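Local coordinates for peptidoglycan hydrolase FlgJ (Sphingomonas sp. A1, PDB 2ZYC), which probably cleaves peptidoglycan as a flagellum-specific muramidase so that the rod can assemble in the periplasm, this chain being its C-terminal glycoside hydrolase family 73 domain, at residues R87-S91 against Y92-F96. The protein carries 2 engineered substitutions. Sequence-based numbering, arbitrary orientation.
Sequences RAYDS and YEQAF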
loop_
_atom_site.group_PDB
_atom_site.type_symbol
_atom_site.label_atom_id
_atom_site.label_comp_id
_atom_site.label_asym_id
_atom_site.label_seq_id
_atom_site.Cartn_x
_atom_site.Cartn_y
_atom_site.Cartn_z
ATOM N N ARG A 87 9.910 4.598 -7.987
ATOM C CA ARG A 87 10.859 4.469 -6.889
ATOM C C ARG A 87 11.213 2.998 -6.679
ATOM O O ARG A 87 10.392 2.117 -6.934
ATOM C CB ARG A 87 10.267 5.059 -5.611
ATOM C CG ARG A 87 9.832 6.512 -5.777
ATOM C CD ARG A 87 9.366 7.119 -4.455
ATOM N NE ARG A 87 8.857 8.478 -4.652
ATOM C CZ ARG A 87 8.544 9.319 -3.670
ATOM N NH1 ARG A 87 8.696 8.960 -2.410
ATOM N NH2 ARG A 87 8.078 10.532 -3.952
ATOM N N ALA A 88 12.441 2.745 -6.247
ATOM C CA ALA A 88 12.849 1.396 -5.836
ATOM C C ALA A 88 13.532 1.450 -4.482
ATOM O O ALA A 88 14.200 2.441 -4.141
ATOM C CB ALA A 88 13.758 0.751 -6.883
ATOM N N TYR A 89 13.369 0.375 -3.715
ATOM C CA TYR A 89 13.798 0.346 -2.326
ATOM C C TYR A 89 14.631 -0.906 -2.068
ATOM O O TYR A 89 14.724 -1.773 -2.931
ATOM C CB TYR A 89 12.578 0.341 -1.406
ATOM C CG TYR A 89 11.600 1.468 -1.657
ATOM C CD1 TYR A 89 11.852 2.754 -1.172
ATOM C CD2 TYR A 89 10.426 1.244 -2.383
ATOM C CE1 TYR A 89 10.938 3.800 -1.390
ATOM C CE2 TYR A 89 9.510 2.272 -2.612
ATOM C CZ TYR A 89 9.777 3.546 -2.111
ATOM O OH TYR A 89 8.865 4.549 -2.342
ATOM N N ASP A 90 15.212 -0.993 -0.871
ATOM C CA ASP A 90 16.007 -2.157 -0.467
ATOM C C ASP A 90 15.183 -3.219 0.270
ATOM O O ASP A 90 15.678 -4.326 0.500
ATOM C CB ASP A 90 17.183 -1.734 0.421
ATOM C CG ASP A 90 18.034 -0.636 -0.196
ATOM O OD1 ASP A 90 18.317 -0.684 -1.416
ATOM O OD2 ASP A 90 18.436 0.273 0.559
ATOM N N SER A 91 13.942 -2.879 0.630
ATOM C CA SER A 91 13.052 -3.749 1.407
ATOM C C SER A 91 11.613 -3.225 1.449
ATOM O O SER A 91 11.372 -2.055 1.147
ATOM C CB SER A 91 13.563 -3.878 2.847
ATOM O OG SER A 91 13.539 -2.616 3.504
ATOM N N TYR A 92 10.664 -4.082 1.842
ATOM C CA TYR A 92 9.295 -3.632 2.155
ATOM C C TYR A 92 9.293 -2.607 3.287
ATOM O O TYR A 92 8.547 -1.624 3.247
ATOM C CB TYR A 92 8.373 -4.806 2.529
ATOM C CG TYR A 92 7.930 -5.682 1.371
ATOM C CD1 TYR A 92 7.968 -5.223 0.049
ATOM C CD2 TYR A 92 7.438 -6.970 1.609
ATOM C CE1 TYR A 92 7.551 -6.040 -1.011
ATOM C CE2 TYR A 92 7.011 -7.784 0.565
ATOM C CZ TYR A 92 7.064 -7.320 -0.734
ATOM O OH TYR A 92 6.640 -8.148 -1.751
ATOM N N GLU A 93 10.132 -2.844 4.293
ATOM C CA GLU A 93 10.328 -1.890 5.386
ATOM C C GLU A 93 10.615 -0.474 4.868
ATOM O O GLU A 93 9.959 0.475 5.277
ATOM C CB GLU A 93 11.441 -2.359 6.330
ATOM C CG GLU A 93 11.700 -1.432 7.518
ATOM C CD GLU A 93 12.696 -1.997 8.533
ATOM O OE1 GLU A 93 13.299 -3.068 8.282
ATOM O OE2 GLU A 93 12.877 -1.358 9.594
ATOM N N GLN A 94 11.594 -0.349 3.975
ATOM C CA GLN A 94 11.958 0.959 3.430
ATOM C C GLN A 94 10.795 1.557 2.635
ATOM O O GLN A 94 10.507 2.752 2.749
ATOM C CB GLN A 94 13.214 0.869 2.557
ATOM C CG GLN A 94 13.807 2.237 2.225
ATOM C CD GLN A 94 15.028 2.178 1.326
ATOM O OE1 GLN A 94 15.275 1.186 0.649
ATOM N NE2 GLN A 94 15.801 3.257 1.320
ATOM N N ALA A 95 10.137 0.717 1.838
ATOM C CA ALA A 95 8.989 1.143 1.033
ATOM C C ALA A 95 7.864 1.692 1.908
ATOM O O ALA A 95 7.294 2.740 1.610
ATOM C CB ALA A 95 8.483 -0.007 0.174
ATOM N N PHE A 96 7.557 0.990 2.997
ATOM C CA PHE A 96 6.545 1.459 3.943
ATOM C C PHE A 96 6.956 2.753 4.644
ATOM O O PHE A 96 6.120 3.626 4.873
ATOM C CB PHE A 96 6.206 0.366 4.974
ATOM C CG PHE A 96 5.124 -0.564 4.522
ATOM C CD1 PHE A 96 3.785 -0.247 4.743
ATOM C CD2 PHE A 96 5.434 -1.745 3.862
ATOM C CE1 PHE A 96 2.769 -1.109 4.327
ATOM C CE2 PHE A 96 4.427 -2.613 3.449
ATOM C CZ PHE A 96 3.095 -2.287 3.674
HETATM O O HOH W 1 6.477 3.746 -0.758
#
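Ser91 is the N-cap of helix 92-105, and its side-chain oxygen closes the first turn by accepting the backbone N-H of Gln94, OG to N 3.0 Å. The first torsion of Ser91 sets OG between its own backbone N and carbonyl carbon, turned to the amides at the helix start. The carbonyl O of Ser91 takes the next bond, from Ala95 N at 3.1 Å, beginning the regular helical pattern. Gln94 ties the turn together one residue earlier: in one of its two deposited conformers the extended chain, CG anti to the backbone N (chi1 -167°), reaches back over the turn so that OE1 accepts from Asp90 N at 2.7 Å. In that conformer the bond is nearly straight at both ends, with 165° at the hydrogen and 167° at the amide oxygen. On the flank of the same turn, the Tyr89 ring lies flat on Ala95. The Ala95 CA sits 3.6 Å above the ring centre in a CH-pi contact, while Ala95 CB touches Tyr89 CD2 at 3.4 Å. A water donates both to Tyr89 OH and to Ala95 O, linking the phenol to the helix backbone. The phenol OH also bonds to Asp98, further along helix 92-105, and Arg87 forms a salt bridge with the same carboxylate. The turn thus leads from strand 82-88, paired with strand 65-71, into helix 92-105, whose Glu93 and Phe96 pack on helix 3-20.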